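Local coordinates for inactive poly [ADP-ribose] polymerase RCD1 (Arabidopsis thaliana, PDB 5NGO), which is an inactive poly(ADP-ribose) polymerase, probably linked to radical-induced cell death, that a downy mildew effector binds to suppress plant immunity, at residues Ala44-Gln49 with Leu125-Met130. Residues are numbered along the deposited sequence; the frame is centred on the assembly and turned at random.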
loop_
_atom_site.group_PDB
_atom_site.type_symbol
_atom_site.label_atom_id
_atom_site.label_comp_id
_atom_site.label_asym_id
_atom_site.label_seq_id
_atom_site.Cartn_x
_atom_site.Cartn_y
_atom_site.Cartn_z
ATOM N N ALA A 44 9.603 -2.211 -13.742
ATOM C CA ALA A 44 10.377 -3.339 -14.251
ATOM C C ALA A 44 11.033 -4.131 -13.111
ATOM O O ALA A 44 11.019 -5.361 -13.145
ATOM C CB ALA A 44 11.409 -2.867 -15.261
ATOM N N LEU A 45 11.577 -3.434 -12.115
ATOM C CA LEU A 45 12.161 -4.092 -10.933
ATOM C C LEU A 45 11.124 -4.919 -10.182
ATOM O O LEU A 45 11.347 -6.085 -9.892
ATOM C CB LEU A 45 12.775 -3.041 -9.987
ATOM C CG LEU A 45 13.606 -3.513 -8.795
ATOM C CD1 LEU A 45 14.613 -2.425 -8.436
ATOM C CD2 LEU A 45 12.806 -3.874 -7.562
ATOM N N PHE A 46 9.994 -4.300 -9.885
ATOM C CA PHE A 46 8.849 -4.961 -9.241
ATOM C C PHE A 46 8.402 -6.195 -10.028
ATOM O O PHE A 46 8.201 -7.247 -9.431
ATOM C CB PHE A 46 7.685 -3.943 -9.092
ATOM C CG PHE A 46 6.430 -4.509 -8.486
ATOM C CD1 PHE A 46 6.258 -4.540 -7.114
ATOM C CD2 PHE A 46 5.397 -4.983 -9.294
ATOM C CE1 PHE A 46 5.091 -5.052 -6.543
ATOM C CE2 PHE A 46 4.228 -5.488 -8.731
ATOM C CZ PHE A 46 4.085 -5.519 -7.353
ATOM N N GLN A 47 8.267 -6.079 -11.350
ATOM C CA GLN A 47 7.839 -7.211 -12.189
ATOM C C GLN A 47 8.847 -8.358 -12.229
ATOM O O GLN A 47 8.447 -9.508 -12.415
ATOM C CB GLN A 47 7.463 -6.744 -13.607
ATOM C CG GLN A 47 6.080 -6.103 -13.634
ATOM C CD GLN A 47 5.743 -5.397 -14.941
ATOM O OE1 GLN A 47 6.621 -4.993 -15.715
ATOM N NE2 GLN A 47 4.440 -5.201 -15.176
ATOM N N LYS A 48 10.130 -8.062 -12.019
ATOM C CA LYS A 48 11.124 -9.129 -11.851
ATOM C C LYS A 48 10.969 -9.829 -10.511
ATOM O O LYS A 48 11.132 -11.035 -10.443
ATOM C CB LYS A 48 12.549 -8.618 -12.005
ATOM C CG LYS A 48 12.965 -8.477 -13.446
ATOM C CD LYS A 48 13.124 -9.798 -14.225
ATOM C CE LYS A 48 13.037 -9.448 -15.690
ATOM N NZ LYS A 48 13.008 -10.680 -16.531
ATOM N N GLN A 49 10.669 -9.083 -9.456
ATOM C CA GLN A 49 10.386 -9.699 -8.163
ATOM C C GLN A 49 9.121 -10.567 -8.218
ATOM O O GLN A 49 9.046 -11.588 -7.528
ATOM C CB GLN A 49 10.271 -8.635 -7.055
ATOM C CG GLN A 49 10.071 -9.188 -5.649
ATOM C CD GLN A 49 11.260 -10.042 -5.212
ATOM O OE1 GLN A 49 12.391 -9.560 -5.124
ATOM N NE2 GLN A 49 10.978 -11.301 -4.880
ATOM N N LEU A 125 -2.449 4.152 -4.173
ATOM C CA LEU A 125 -2.787 2.766 -4.491
ATOM C C LEU A 125 -1.510 2.062 -4.971
ATOM O O LEU A 125 -0.881 2.504 -5.933
ATOM C CB LEU A 125 -3.871 2.634 -5.557
ATOM C CG LEU A 125 -4.376 1.211 -5.817
ATOM C CD1 LEU A 125 -5.095 0.700 -4.604
ATOM C CD2 LEU A 125 -5.348 1.144 -6.970
ATOM N N CYS A 126 -1.166 0.966 -4.297
ATOM C CA CYS A 126 0.033 0.182 -4.604
ATOM C C CYS A 126 -0.292 -1.231 -5.071
ATOM O O CYS A 126 -1.324 -1.794 -4.698
ATOM C CB CYS A 126 0.880 0.032 -3.358
ATOM S SG CYS A 126 1.479 1.556 -2.650
ATOM N N ARG A 127 0.596 -1.772 -5.891
ATOM C CA ARG A 127 0.658 -3.214 -6.127
ATOM C C ARG A 127 1.586 -3.761 -5.061
ATOM O O ARG A 127 2.651 -3.202 -4.836
ATOM C CB ARG A 127 1.256 -3.531 -7.488
ATOM C CG ARG A 127 0.649 -2.789 -8.650
ATOM C CD ARG A 127 0.967 -3.471 -9.959
ATOM N NE ARG A 127 0.653 -2.631 -11.103
ATOM C CZ ARG A 127 0.961 -2.923 -12.369
ATOM N NH1 ARG A 127 1.592 -4.053 -12.679
ATOM N NH2 ARG A 127 0.583 -2.093 -13.340
ATOM N N VAL A 128 1.160 -4.821 -4.386
ATOM C CA VAL A 128 1.948 -5.461 -3.346
ATOM C C VAL A 128 2.068 -6.939 -3.668
ATOM O O VAL A 128 1.063 -7.610 -3.937
ATOM C CB VAL A 128 1.309 -5.316 -1.953
ATOM C CG1 VAL A 128 2.228 -5.875 -0.883
ATOM C CG2 VAL A 128 0.957 -3.862 -1.672
ATOM N N ILE A 129 3.302 -7.433 -3.621
ATOM C CA ILE A 129 3.584 -8.863 -3.732
ATOM C C ILE A 129 3.467 -9.449 -2.333
ATOM O O ILE A 129 4.373 -9.321 -1.508
ATOM C CB ILE A 129 4.989 -9.116 -4.285
ATOM C CG1 ILE A 129 5.112 -8.536 -5.702
ATOM C CG2 ILE A 129 5.304 -10.608 -4.300
ATOM C CD1 ILE A 129 6.554 -8.381 -6.172
ATOM N N MET A 130 2.333 -10.086 -2.067
ATOM C CA MET A 130 2.080 -10.657 -0.753
ATOM C C MET A 130 2.649 -12.064 -0.626
ATOM O O MET A 130 2.951 -12.492 0.485
ATOM C CB MET A 130 0.583 -10.644 -0.452
ATOM C CG MET A 130 0.053 -9.248 -0.137
ATOM S SD MET A 130 0.874 -8.400 1.209
ATOM C CE MET A 130 0.682 -9.520 2.565
#
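Helix packing on one face of the sheet in the PARP-type fold brings F46, on helix 37-57, down onto R127 and I129 of strand 121-129. The helix and strand segments run at 29° to each other, their axes 9.8 Å apart. CG of F46 is anti to its own N (chi1 178°), which sends the ring out from the helix to the strand. There I129 CD1 lies over one face, toward the rim, 4.0 Å from the ring centroid in a CH-pi contact, while I129 CG1 comes to 3.6 Å from F46 CE1. At the far end of the ring, F46 CZ meets R127 CB at 3.5 Å. I129 CD1 also touches Q49 CG at 3.6 Å, so one methyl meets two side chains about one helical turn apart. No hydrogen bond joins the segments; Q47 NE2 stays 4.0 Å from R127 NH1, the amide and guanidinium planes 60° apart. Two of the polar ends have partners elsewhere: R127 NH2 forms a salt bridge with E177 OE2, and Q49 NE2 makes a hydrogen bond with T53 OG1. Strands 62-68 and 174-182 flank strand 121-129 in the sheet; F46 also touches F175 on the latter, while V50 and T53 of the helix continue the cover over I129.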